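Local coordinates for substrate binding periplasmic protein (Ralstonia solanacearum, PDB 3LOP) that probably captures leucine or a similar amino acid in the bacterial periplasm, as substrate-binding proteins of transport systems do, and holds leucine in this crystal, at residues G145-E150 against A176-N181; V197-L202 against Q224-S229; D72-L77 against P307-V312. One frame throughout, in Å; residues are numbered along the deposited sequence.

Contact 1 (G145-E150 against A176-N181)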
ATOM      1  N   GLY A 145      -8.111  21.178  -2.615  1.00  4.05           N
ATOM      2  CA  GLY A 145      -8.435  20.919  -1.226  1.00  4.41           C
ATOM      3  C   GLY A 145      -7.828  19.580  -0.855  1.00  3.84           C
ATOM      4  O   GLY A 145      -7.537  18.765  -1.733  1.00  4.48           O
ATOM      5  N   VAL A 146      -7.615  19.342   0.433  1.00  4.27           N
ATOM      6  CA  VAL A 146      -7.028  18.080   0.859  1.00  4.25           C
ATOM      7  C   VAL A 146      -7.715  17.490   2.083  1.00  4.16           C
ATOM      8  O   VAL A 146      -7.937  18.187   3.073  1.00  5.33           O
ATOM      9  CB  VAL A 146      -5.524  18.248   1.208  1.00  3.42           C
ATOM     10  CG1 VAL A 146      -4.931  16.902   1.607  1.00  4.42           C
ATOM     11  CG2 VAL A 146      -4.766  18.839   0.022  1.00  5.27           C
ATOM     12  N   LEU A 147      -8.067  16.212   1.994  1.00  3.76           N
ATOM     13  CA  LEU A 147      -8.655  15.487   3.116  1.00  3.71           C
ATOM     14  C   LEU A 147      -7.450  14.737   3.670  1.00  4.73           C
ATOM     15  O   LEU A 147      -6.778  14.031   2.920  1.00  5.48           O
ATOM     16  CB  LEU A 147      -9.690  14.467   2.643  1.00  4.22           C
ATOM     17  CG  LEU A 147     -10.136  13.496   3.749  1.00  4.74           C
ATOM     18  CD1 LEU A 147     -10.997  14.238   4.761  1.00  5.94           C
ATOM     19  CD2 LEU A 147     -10.902  12.330   3.152  1.00  4.88           C
ATOM     20  N   TYR A 148      -7.159  14.888   4.957  1.00  3.91           N
ATOM     21  CA  TYR A 148      -6.007  14.194   5.522  1.00  4.25           C
ATOM     22  C   TYR A 148      -6.271  13.524   6.859  1.00  4.65           C
ATOM     23  O   TYR A 148      -7.037  14.025   7.684  1.00  4.81           O
ATOM     24  CB  TYR A 148      -4.817  15.151   5.670  1.00  5.39           C
ATOM     25  CG  TYR A 148      -5.004  16.246   6.699  1.00  5.34           C
ATOM     26  CD1 TYR A 148      -5.737  17.395   6.402  1.00  5.86           C
ATOM     27  CD2 TYR A 148      -4.435  16.138   7.967  1.00  6.50           C
ATOM     28  CE1 TYR A 148      -5.894  18.412   7.344  1.00  5.99           C
ATOM     29  CE2 TYR A 148      -4.588  17.148   8.916  1.00  7.77           C
ATOM     30  CZ  TYR A 148      -5.318  18.280   8.595  1.00  7.93           C
ATOM     31  OH  TYR A 148      -5.469  19.285   9.525  1.00 11.36           O
ATOM     32  N   GLN A 149      -5.627  12.381   7.068  1.00  4.06           N
ATOM     33  CA  GLN A 149      -5.772  11.651   8.318  1.00  4.28           C
ATOM     34  C   GLN A 149      -4.981  12.398   9.390  1.00  5.33           C
ATOM     35  O   GLN A 149      -3.875  12.877   9.140  1.00  5.40           O
ATOM     36  CB  GLN A 149      -5.250  10.223   8.148  1.00  2.87           C
ATOM     37  CG  GLN A 149      -5.426   9.333   9.371  1.00  3.09           C
ATOM     38  CD  GLN A 149      -5.269   7.865   9.032  1.00  4.69           C
ATOM     39  OE1 GLN A 149      -6.196   7.233   8.524  1.00  5.31           O
ATOM     40  NE2 GLN A 149      -4.089   7.318   9.290  1.00  4.78           N
ATOM     41  N   GLU A 150      -5.554  12.495  10.585  1.00  5.76           N
ATOM     42  CA  GLU A 150      -4.912  13.218  11.675  1.00  7.84           C
ATOM     43  C   GLU A 150      -3.791  12.435  12.355  1.00  7.59           C
ATOM     44  O   GLU A 150      -3.883  12.080  13.533  1.00  8.74           O
ATOM     45  CB  GLU A 150      -5.965  13.644  12.698  1.00 11.19           C
ATOM     46  CG  GLU A 150      -5.473  14.672  13.696  1.00 19.17           C
ATOM     47  CD  GLU A 150      -6.613  15.371  14.405  1.00 22.61           C
ATOM     48  OE1 GLU A 150      -7.472  14.672  14.986  1.00 26.82           O
ATOM     49  OE2 GLU A 150      -6.652  16.620  14.377  1.00 27.28           O
ATOM     50  N   ALA A 176      -8.955  19.542   5.473  1.00  5.61           N
ATOM     51  CA  ALA A 176      -9.826  19.039   6.526  1.00  5.97           C
ATOM     52  C   ALA A 176      -9.332  17.661   6.938  1.00  6.54           C
ATOM     53  O   ALA A 176      -8.928  16.859   6.097  1.00  5.97           O
ATOM     54  CB  ALA A 176     -11.259  18.957   6.027  1.00  7.24           C
ATOM     55  N   SER A 177      -9.384  17.386   8.237  1.00  6.53           N
ATOM     56  CA  SER A 177      -8.906  16.117   8.763  1.00  6.44           C
ATOM     57  C   SER A 177      -9.994  15.199   9.304  1.00  6.87           C
ATOM     58  O   SER A 177     -11.159  15.576   9.403  1.00  7.32           O
ATOM     59  CB  SER A 177      -7.901  16.384   9.882  1.00  9.27           C
ATOM     60  OG  SER A 177      -8.547  16.980  10.997  1.00 12.22           O
ATOM     61  N   TYR A 178      -9.583  13.982   9.645  1.00  6.24           N
ATOM     62  CA  TYR A 178     -10.465  12.982  10.235  1.00  5.80           C
ATOM     63  C   TYR A 178      -9.547  12.121  11.107  1.00  5.94           C
ATOM     64  O   TYR A 178      -8.357  11.996  10.824  1.00  5.33           O
ATOM     65  CB  TYR A 178     -11.154  12.143   9.150  1.00  6.10           C
ATOM     66  CG  TYR A 178     -10.252  11.150   8.464  1.00  5.29           C
ATOM     67  CD1 TYR A 178     -10.006   9.896   9.028  1.00  3.50           C
ATOM     68  CD2 TYR A 178      -9.607  11.475   7.275  1.00  4.35           C
ATOM     69  CE1 TYR A 178      -9.135   8.996   8.424  1.00  4.46           C
ATOM     70  CE2 TYR A 178      -8.734  10.581   6.665  1.00  4.25           C
ATOM     71  CZ  TYR A 178      -8.501   9.347   7.247  1.00  4.31           C
ATOM     72  OH  TYR A 178      -7.623   8.467   6.661  1.00  4.94           O
ATOM     73  N   PRO A 179     -10.083  11.528  12.185  1.00  6.92           N
ATOM     74  CA  PRO A 179      -9.307  10.683  13.107  1.00  6.85           C
ATOM     75  C   PRO A 179      -8.861   9.339  12.538  1.00  5.91           C
ATOM     76  O   PRO A 179      -9.636   8.655  11.875  1.00  7.20           O
ATOM     77  CB  PRO A 179     -10.256  10.500  14.294  1.00  7.74           C
ATOM     78  CG  PRO A 179     -11.217  11.655  14.175  1.00  8.08           C
ATOM     79  CD  PRO A 179     -11.442  11.745  12.703  1.00  8.33           C
ATOM     80  N   ARG A 180      -7.615   8.956  12.811  1.00  6.76           N
ATOM     81  CA  ARG A 180      -7.104   7.680  12.319  1.00  6.97           C
ATOM     82  C   ARG A 180      -7.909   6.531  12.919  1.00  7.73           C
ATOM     83  O   ARG A 180      -8.450   6.642  14.022  1.00  8.56           O
ATOM     84  CB  ARG A 180      -5.617   7.507  12.673  1.00  6.69           C
ATOM     85  CG  ARG A 180      -5.351   6.962  14.077  1.00  6.71           C
ATOM     86  CD  ARG A 180      -3.863   6.957  14.405  1.00  7.40           C
ATOM     87  NE  ARG A 180      -3.072   6.207  13.431  1.00  7.22           N
ATOM     88  CZ  ARG A 180      -2.941   4.884  13.417  1.00  7.86           C
ATOM     89  NH1 ARG A 180      -3.545   4.135  14.332  1.00  7.64           N
ATOM     90  NH2 ARG A 180      -2.202   4.308  12.480  1.00  7.05           N
ATOM     91  N   ASN A 181      -7.980   5.433  12.180  1.00  8.34           N
ATOM     92  CA  ASN A 181      -8.698   4.238  12.603  1.00  9.50           C
ATOM     93  C   ASN A 181     -10.204   4.448  12.713  1.00 10.24           C
ATOM     94  O   ASN A 181     -10.896   3.716  13.421  1.00 10.63           O
ATOM     95  CB  ASN A 181      -8.139   3.722  13.931  1.00 12.62           C
ATOM     96  CG  ASN A 181      -7.606   2.306  13.820  1.00 15.39           C
ATOM     97  OD1 ASN A 181      -7.585   1.721  12.734  1.00 16.46           O
ATOM     98  ND2 ASN A 181      -7.171   1.746  14.943  1.00 16.66           N
TER
HETATM   99  O   HOH W   1      -6.889   4.825   9.713  1.00  4.72           O
HETATM  100  O   HOH W   2      -5.940  10.505  14.612  1.00 13.38           O
HETATM  101  O   HOH W   3      -9.733  14.934  12.693  1.00 17.57           O
HETATM  102  O   HOH W   4      -8.148  19.070  12.679  1.00 32.85           O
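Tyr148 and Ser177 face each other across two parallel strands, and four backbone hydrogen bonds run between the chains. Ala176 N donates to Val146 O. Tyr148 N donates to Ala176 O at 2.9 Å. Tyr178 N reaches Tyr148 O over a longer, more bent path, 3.2 Å with an angle of 136° at the hydrogen. Glu150 N closes the ladder on Tyr178 O.

The aromatic contacts lie on both faces of the sheet. On the Tyr148 side, Ser177 CB sits over one ring face, 3.6 Å from the centroid, as a CH-pi contact. The Tyr148 ring is folded over its neighbour because CG stands between the backbone N and the carbonyl carbon (chi1 67°). On the other side, Gln149 CA lies over one face of the Tyr178 ring, 3.9 Å from its centroid. Leu147 CD1 meets the edge of this ring at CD2.

The polar contacts centre on Gln149. Tyr178 OH donates to Gln149 OE1 at 2.7 Å, from above the carbonyl plane, and the amide stands 82° from the ring. Tyr178 OH also receives a hydrogen bond from Thr205 N. Gln149 NE2 is held by Asp151, so both ends of the amide are engaged. Asp151 also forms a salt bridge with Arg180 NE.

Water extends the grip. One molecule donates to Gln149 OE1 and accepts from Asn181 N. Another joins Glu150 O to Arg180 N.

The two strands belong to a right-handed beta-alpha-beta crossover through helix 152-166. Strand 174-178 is the outer strand of the parallel sheet in one lobe of the periplasmic binding protein fold, and strand 144-149 lies next to it, inside. Their C-terminal ends point to the ligand cleft, where the Gln149 side chain comes about 4 Å from the bound leucine.

Contact 2 (V197-L202 against Q224-S229)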
ATOM      1  N   VAL A 197     -13.125  24.651  -4.262  1.00  8.50           N
ATOM      2  CA  VAL A 197     -12.051  23.870  -4.861  1.00  6.30           C
ATOM      3  C   VAL A 197     -12.409  23.148  -6.156  1.00  5.81           C
ATOM      4  O   VAL A 197     -13.546  22.721  -6.354  1.00  6.69           O
ATOM      5  CB  VAL A 197     -11.509  22.839  -3.846  1.00  7.21           C
ATOM      6  CG1 VAL A 197     -10.868  23.565  -2.671  1.00  6.61           C
ATOM      7  CG2 VAL A 197     -12.635  21.941  -3.353  1.00  7.07           C
ATOM      8  N   GLN A 198     -11.418  23.015  -7.030  1.00  5.85           N
ATOM      9  CA  GLN A 198     -11.597  22.348  -8.318  1.00  4.00           C
ATOM     10  C   GLN A 198     -11.226  20.878  -8.223  1.00  4.30           C
ATOM     11  O   GLN A 198     -11.655  20.064  -9.038  1.00  5.39           O
ATOM     12  CB  GLN A 198     -10.724  23.018  -9.380  1.00  5.19           C
ATOM     13  CG  GLN A 198     -11.092  24.465  -9.645  1.00  4.77           C
ATOM     14  CD  GLN A 198      -9.954  25.248 -10.259  1.00  6.11           C
ATOM     15  OE1 GLN A 198      -8.821  25.199  -9.779  1.00  5.41           O
ATOM     16  NE2 GLN A 198     -10.250  25.990 -11.322  1.00  6.39           N
ATOM     17  N   ALA A 199     -10.418  20.547  -7.223  1.00  4.30           N
ATOM     18  CA  ALA A 199      -9.981  19.176  -7.020  1.00  3.84           C
ATOM     19  C   ALA A 199      -9.724  18.948  -5.539  1.00  3.93           C
ATOM     20  O   ALA A 199      -9.351  19.870  -4.813  1.00  4.95           O
ATOM     21  CB  ALA A 199      -8.699  18.909  -7.821  1.00  4.86           C
ATOM     22  N   ILE A 200      -9.947  17.719  -5.091  1.00  3.31           N
ATOM     23  CA  ILE A 200      -9.710  17.359  -3.700  1.00  3.62           C
ATOM     24  C   ILE A 200      -8.856  16.105  -3.680  1.00  3.53           C
ATOM     25  O   ILE A 200      -9.215  15.086  -4.274  1.00  2.97           O
ATOM     26  CB  ILE A 200     -11.023  17.086  -2.945  1.00  3.11           C
ATOM     27  CG1 ILE A 200     -11.817  18.387  -2.802  1.00  4.87           C
ATOM     28  CG2 ILE A 200     -10.713  16.502  -1.570  1.00  4.35           C
ATOM     29  CD1 ILE A 200     -13.210  18.197  -2.219  1.00  5.65           C
ATOM     30  N   PHE A 201      -7.720  16.199  -2.998  1.00  3.48           N
ATOM     31  CA  PHE A 201      -6.787  15.092  -2.881  1.00  4.17           C
ATOM     32  C   PHE A 201      -7.057  14.356  -1.575  1.00  4.55           C
ATOM     33  O   PHE A 201      -7.186  14.976  -0.517  1.00  5.39           O
ATOM     34  CB  PHE A 201      -5.356  15.625  -2.910  1.00  4.46           C
ATOM     35  CG  PHE A 201      -4.308  14.553  -2.884  1.00  5.35           C
ATOM     36  CD1 PHE A 201      -3.863  14.024  -1.678  1.00  7.42           C
ATOM     37  CD2 PHE A 201      -3.780  14.061  -4.071  1.00  7.30           C
ATOM     38  CE1 PHE A 201      -2.902  13.016  -1.654  1.00  7.95           C
ATOM     39  CE2 PHE A 201      -2.820  13.053  -4.059  1.00  8.72           C
ATOM     40  CZ  PHE A 201      -2.381  12.530  -2.848  1.00  8.43           C
ATOM     41  N   LEU A 202      -7.154  13.034  -1.652  1.00  3.86           N
ATOM     42  CA  LEU A 202      -7.435  12.227  -0.472  1.00  3.15           C
ATOM     43  C   LEU A 202      -6.201  11.559   0.129  1.00  3.72           C
ATOM     44  O   LEU A 202      -5.716  10.549  -0.383  1.00  3.71           O
ATOM     45  CB  LEU A 202      -8.477  11.156  -0.808  1.00  4.01           C
ATOM     46  CG  LEU A 202      -9.737  11.620  -1.547  1.00  3.98           C
ATOM     47  CD1 LEU A 202     -10.612  10.411  -1.850  1.00  5.99           C
ATOM     48  CD2 LEU A 202     -10.499  12.646  -0.709  1.00  5.00           C
ATOM     49  N   GLN A 224     -12.915  17.424  -8.777  1.00  3.72           N
ATOM     50  CA  GLN A 224     -12.273  16.239  -9.338  1.00  3.76           C
ATOM     51  C   GLN A 224     -11.648  15.554  -8.126  1.00  4.12           C
ATOM     52  O   GLN A 224     -11.045  16.214  -7.284  1.00  5.04           O
ATOM     53  CB  GLN A 224     -11.176  16.655 -10.321  1.00  3.87           C
ATOM     54  CG  GLN A 224     -10.196  15.548 -10.697  1.00  3.25           C
ATOM     55  CD  GLN A 224     -10.853  14.433 -11.479  1.00  4.24           C
ATOM     56  OE1 GLN A 224     -11.518  14.682 -12.486  1.00  5.13           O
ATOM     57  NE2 GLN A 224     -10.668  13.193 -11.028  1.00  2.42           N
ATOM     58  N   LEU A 225     -11.793  14.238  -8.033  1.00  3.04           N
ATOM     59  CA  LEU A 225     -11.243  13.512  -6.900  1.00  3.70           C
ATOM     60  C   LEU A 225     -10.026  12.685  -7.282  1.00  3.12           C
ATOM     61  O   LEU A 225      -9.960  12.117  -8.373  1.00  3.69           O
ATOM     62  CB  LEU A 225     -12.319  12.607  -6.294  1.00  4.66           C
ATOM     63  CG  LEU A 225     -13.580  13.338  -5.816  1.00  4.99           C
ATOM     64  CD1 LEU A 225     -14.681  12.331  -5.519  1.00  5.73           C
ATOM     65  CD2 LEU A 225     -13.258  14.179  -4.586  1.00  7.15           C
ATOM     66  N   LEU A 226      -9.057  12.635  -6.374  1.00  3.04           N
ATOM     67  CA  LEU A 226      -7.842  11.860  -6.580  1.00  3.64           C
ATOM     68  C   LEU A 226      -7.286  11.504  -5.210  1.00  3.15           C
ATOM     69  O   LEU A 226      -7.633  12.140  -4.217  1.00  4.47           O
ATOM     70  CB  LEU A 226      -6.807  12.657  -7.388  1.00  5.44           C
ATOM     71  CG  LEU A 226      -6.299  13.996  -6.851  1.00  6.31           C
ATOM     72  CD1 LEU A 226      -4.983  14.337  -7.535  1.00  7.65           C
ATOM     73  CD2 LEU A 226      -7.332  15.089  -7.089  1.00  8.54           C
ATOM     74  N   GLY A 227      -6.431  10.490  -5.147  1.00  4.46           N
ATOM     75  CA  GLY A 227      -5.887  10.098  -3.860  1.00  4.28           C
ATOM     76  C   GLY A 227      -4.724   9.135  -3.932  1.00  4.74           C
ATOM     77  O   GLY A 227      -4.362   8.651  -5.005  1.00  6.45           O
ATOM     78  N   LEU A 228      -4.141   8.863  -2.768  1.00  3.97           N
ATOM     79  CA  LEU A 228      -2.995   7.966  -2.645  1.00  4.43           C
ATOM     80  C   LEU A 228      -3.337   6.495  -2.874  1.00  4.56           C
ATOM     81  O   LEU A 228      -4.498   6.093  -2.793  1.00  5.31           O
ATOM     82  CB  LEU A 228      -2.369   8.119  -1.258  1.00  5.38           C
ATOM     83  CG  LEU A 228      -1.728   9.472  -0.940  1.00  5.60           C
ATOM     84  CD1 LEU A 228      -1.305   9.508   0.525  1.00  7.92           C
ATOM     85  CD2 LEU A 228      -0.538   9.705  -1.854  1.00  6.12           C
ATOM     86  N   SER A 229      -2.303   5.697  -3.138  1.00  5.47           N
ATOM     87  CA  SER A 229      -2.460   4.264  -3.381  1.00  5.19           C
ATOM     88  C   SER A 229      -2.911   3.506  -2.134  1.00  6.82           C
ATOM     89  O   SER A 229      -3.068   2.284  -2.155  1.00  6.95           O
ATOM     90  CB  SER A 229      -1.153   3.669  -3.908  1.00  5.42           C
ATOM     91  OG  SER A 229      -0.112   3.806  -2.961  1.00  7.05           O
TER
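Phe201 and Leu226 pair on neighbouring parallel strands, the two strands of a beta-alpha-beta unit whose crossover is helix 206-218. The sheet belongs to one lobe of the periplasmic binding protein fold. Strand 224-227 lies at one side of the four parallel strands, and Leu225 is hydrogen-bonded through its backbone to Ser249 beyond it.

Leu226 can be followed outward from the backbone. CB leaves on the face shared with Ala199 and Phe201. CG lies between the backbone N and the carbonyl carbon (chi1 59°), which swings both methyls over the other strand. CG itself is 3.8 Å from Phe201 CD2. CD1 goes to the rim of the ring, 3.7 Å from Phe201 CD2, and the two side chains cross at about a right angle. CD2 turns back over the strand to lie 3.4 Å from Ile200 O, and also touches Ala199 CB. Met132 and Leu136 of helix 125-138 pack against the same leucine.

The opposite face carries Ile200, Leu202 and Leu225. There Leu225 CD2 touches Ile200 CB.

Backbone bonds alternate between the strands. Gln224 N donates to Gln198 O with a nearly straight angle of 169°. Ile200 N binds Gln224 O, and Leu226 N binds Ile200 O. Leu202 N then donates to Leu226 O at 2.8 Å. A weak bond from Leu228 N to Leu202 O ends the series.

The side chain of the same residue turns to the aromatic ring: Leu228 CD2 lies at the edge of the Phe201 ring, in its plane, 3.5 Å from Phe201 CZ.

Contact 3 (D72-L77 against P307-V312)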
ATOM      1  N   ASP A  72       7.779 -17.325  16.584  1.00 12.12           N
ATOM      2  CA  ASP A  72       7.641 -17.964  15.279  1.00 13.32           C
ATOM      3  C   ASP A  72       8.901 -18.151  14.436  1.00 14.96           C
ATOM      4  O   ASP A  72       8.821 -18.651  13.314  1.00 15.20           O
ATOM      5  CB  ASP A  72       6.581 -17.221  14.466  1.00 15.08           C
ATOM      6  CG  ASP A  72       5.209 -17.288  15.113  1.00 17.37           C
ATOM      7  OD1 ASP A  72       4.730 -18.414  15.359  1.00 19.94           O
ATOM      8  OD2 ASP A  72       4.615 -16.223  15.376  1.00 19.82           O
ATOM      9  N   ASN A  73      10.056 -17.763  14.970  1.00 16.68           N
ATOM     10  CA  ASN A  73      11.327 -17.904  14.252  1.00 17.75           C
ATOM     11  C   ASN A  73      11.230 -17.463  12.788  1.00 15.59           C
ATOM     12  O   ASN A  73      11.640 -18.192  11.885  1.00 16.55           O
ATOM     13  CB  ASN A  73      11.796 -19.362  14.290  1.00 22.28           C
ATOM     14  CG  ASN A  73      11.859 -19.919  15.697  1.00 24.67           C
ATOM     15  OD1 ASN A  73      12.604 -19.424  16.542  1.00 28.34           O
ATOM     16  ND2 ASN A  73      11.072 -20.956  15.955  1.00 27.57           N
ATOM     17  N   PRO A  74      10.694 -16.263  12.532  1.00 13.38           N
ATOM     18  CA  PRO A  74      10.573 -15.792  11.150  1.00 10.67           C
ATOM     19  C   PRO A  74      11.874 -15.253  10.566  1.00  9.74           C
ATOM     20  O   PRO A  74      12.758 -14.809  11.298  1.00  9.81           O
ATOM     21  CB  PRO A  74       9.522 -14.700  11.263  1.00 12.05           C
ATOM     22  CG  PRO A  74       9.875 -14.076  12.569  1.00 11.45           C
ATOM     23  CD  PRO A  74      10.106 -15.285  13.467  1.00 12.79           C
ATOM     24  N   VAL A  75      11.984 -15.292   9.242  1.00  7.46           N
ATOM     25  CA  VAL A  75      13.165 -14.767   8.572  1.00  6.15           C
ATOM     26  C   VAL A  75      12.874 -13.356   8.074  1.00  4.50           C
ATOM     27  O   VAL A  75      13.782 -12.623   7.695  1.00  4.45           O
ATOM     28  CB  VAL A  75      13.593 -15.649   7.374  1.00  6.42           C
ATOM     29  CG1 VAL A  75      13.990 -17.028   7.875  1.00  9.11           C
ATOM     30  CG2 VAL A  75      12.464 -15.744   6.351  1.00  7.60           C
ATOM     31  N   ALA A  76      11.600 -12.975   8.085  1.00  4.24           N
ATOM     32  CA  ALA A  76      11.207 -11.647   7.633  1.00  4.05           C
ATOM     33  C   ALA A  76       9.763 -11.323   7.995  1.00  4.17           C
ATOM     34  O   ALA A  76       8.980 -12.212   8.343  1.00  4.62           O
ATOM     35  CB  ALA A  76      11.399 -11.531   6.120  1.00  4.54           C
ATOM     36  N   LEU A  77       9.439 -10.034   7.912  1.00  2.31           N
ATOM     37  CA  LEU A  77       8.110  -9.490   8.190  1.00  3.90           C
ATOM     38  C   LEU A  77       7.581  -8.890   6.883  1.00  5.22           C
ATOM     39  O   LEU A  77       8.335  -8.265   6.137  1.00  5.78           O
ATOM     40  CB  LEU A  77       8.213  -8.396   9.261  1.00  3.36           C
ATOM     41  CG  LEU A  77       6.998  -7.512   9.564  1.00  2.52           C
ATOM     42  CD1 LEU A  77       5.881  -8.335  10.200  1.00  4.02           C
ATOM     43  CD2 LEU A  77       7.426  -6.401  10.507  1.00  3.62           C
ATOM     44  N   PRO A 307      17.881 -21.095   5.482  1.00 14.24           N
ATOM     45  CA  PRO A 307      18.299 -19.694   5.567  1.00 13.92           C
ATOM     46  C   PRO A 307      18.024 -19.023   6.903  1.00 13.11           C
ATOM     47  O   PRO A 307      16.988 -19.250   7.526  1.00 13.38           O
ATOM     48  CB  PRO A 307      17.519 -19.043   4.432  1.00 14.16           C
ATOM     49  CG  PRO A 307      16.230 -19.789   4.472  1.00 14.35           C
ATOM     50  CD  PRO A 307      16.702 -21.227   4.607  1.00 14.07           C
ATOM     51  N   THR A 308      18.966 -18.190   7.333  1.00 13.17           N
ATOM     52  CA  THR A 308      18.830 -17.461   8.584  1.00 12.49           C
ATOM     53  C   THR A 308      18.295 -16.071   8.284  1.00 12.22           C
ATOM     54  O   THR A 308      18.250 -15.645   7.130  1.00 10.87           O
ATOM     55  CB  THR A 308      20.180 -17.288   9.298  1.00 12.74           C
ATOM     56  OG1 THR A 308      21.035 -16.461   8.498  1.00 11.42           O
ATOM     57  CG2 THR A 308      20.841 -18.635   9.524  1.00 12.95           C
ATOM     58  N   ARG A 309      17.905 -15.367   9.339  1.00 11.18           N
ATOM     59  CA  ARG A 309      17.381 -14.018   9.222  1.00 11.58           C
ATOM     60  C   ARG A 309      18.440 -13.127   8.568  1.00 10.11           C
ATOM     61  O   ARG A 309      18.128 -12.277   7.735  1.00  9.47           O
ATOM     62  CB  ARG A 309      17.029 -13.505  10.620  1.00 13.96           C
ATOM     63  CG  ARG A 309      15.946 -12.453  10.662  1.00 16.82           C
ATOM     64  CD  ARG A 309      15.467 -12.250  12.092  1.00 18.69           C
ATOM     65  NE  ARG A 309      14.918 -13.480  12.658  1.00 21.20           N
ATOM     66  CZ  ARG A 309      14.360 -13.569  13.861  1.00 24.76           C
ATOM     67  NH1 ARG A 309      14.273 -12.497  14.637  1.00 25.61           N
ATOM     68  NH2 ARG A 309      13.883 -14.730  14.289  1.00 27.24           N
ATOM     69  N   GLU A 310      19.697 -13.339   8.948  1.00  9.87           N
ATOM     70  CA  GLU A 310      20.816 -12.574   8.407  1.00 10.32           C
ATOM     71  C   GLU A 310      21.033 -12.843   6.918  1.00  8.64           C
ATOM     72  O   GLU A 310      21.268 -11.919   6.143  1.00  8.06           O
ATOM     73  CB  GLU A 310      22.094 -12.906   9.188  1.00 12.02           C
ATOM     74  CG  GLU A 310      23.387 -12.373   8.581  1.00 17.20           C
ATOM     75  CD  GLU A 310      23.358 -10.878   8.322  1.00 19.50           C
ATOM     76  OE1 GLU A 310      22.884 -10.126   9.201  1.00 21.46           O
ATOM     77  OE2 GLU A 310      23.822 -10.455   7.242  1.00 22.33           O
ATOM     78  N   GLN A 311      20.952 -14.109   6.518  1.00  8.78           N
ATOM     79  CA  GLN A 311      21.146 -14.462   5.119  1.00  7.48           C
ATOM     80  C   GLN A 311      20.039 -13.895   4.237  1.00  6.56           C
ATOM     81  O   GLN A 311      20.289 -13.466   3.113  1.00  7.65           O
ATOM     82  CB  GLN A 311      21.213 -15.981   4.957  1.00  9.61           C
ATOM     83  CG  GLN A 311      22.460 -16.602   5.562  1.00 12.22           C
ATOM     84  CD  GLN A 311      22.458 -18.112   5.460  1.00 13.90           C
ATOM     85  OE1 GLN A 311      21.551 -18.776   5.960  1.00 14.01           O
ATOM     86  NE2 GLN A 311      23.478 -18.663   4.811  1.00 16.52           N
ATOM     87  N   VAL A 312      18.816 -13.890   4.748  1.00  5.98           N
ATOM     88  CA  VAL A 312      17.700 -13.358   3.982  1.00  6.91           C
ATOM     89  C   VAL A 312      17.860 -11.844   3.830  1.00  6.30           C
ATOM     90  O   VAL A 312      17.611 -11.289   2.763  1.00  5.54           O
ATOM     91  CB  VAL A 312      16.352 -13.701   4.664  1.00  6.39           C
ATOM     92  CG1 VAL A 312      15.207 -12.983   3.970  1.00  8.36           C
ATOM     93  CG2 VAL A 312      16.130 -15.208   4.615  1.00  7.85           C
TER
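Val75 and Val312 meet with their side chains crossed at about a right angle. Val312 CG2 is the methyl that touches, 3.8 Å from Val75 CB and slightly farther from Val75 CG2. Val75 CG1 instead faces Pro307 O at 3.7 Å. The branched residue therefore fills the angle between the first turn of the helix and the segment leading into it.

Arg309 lies alongside Pro74, and both side chains point the same way. Arg309 CG is anti to the backbone N (chi1 -154°), and the chain bends at chi3. This brings the guanidinium beside Pro74, with NE 2.9 Å and NH2 3.2 Å from Pro74 O. NH2 also comes 3.9 Å from Pro74 CD. Outside the two segments NH1 donates to Ala98 O, and NH2 makes a weak hydrogen bond to Ala69 O. Arg309 CG covers Val75 O, which is buried and has no polar partner in the model.

Thr308 N-caps the helix. Its OG1 accepts from Gln311 N at 3.1 Å, while Thr308 N donates to Gln311 OE1, in the carbonyl plane and on a lone pair. Together they make a capping box.

The contact joins the start of helix 309-317 to the start of strand 74-78, the middle strand of the other lobe's five-stranded parallel sheet. Helix 284-303 packs beside it, with Ile300 against both Val75 and Pro307. Ile6 of the adjacent strand 6-12 touches the same two residues.

Contacts 1 and 2 share one parallel sheet. Strands 144-149 and 199-203 are neighbours, and Gly145 probably hydrogen-bonds to Ala199 and Phe201. Contact 2 is the more buried of the pair, and its side-chain contacts are apolar. Contact 1 is only partly buried, and adds tyrosines, an amide and bridging waters to its backbone ladder near the bound leucine. Contact 3 lies on the opposite side of the chain's centre, about 36 Å from contact 1 and 40 Å from contact 2, centre to centre. Also partly buried, it brings a helix start against the other parallel sheet. It has no backbone ladder and relies on valine packing and one arginine.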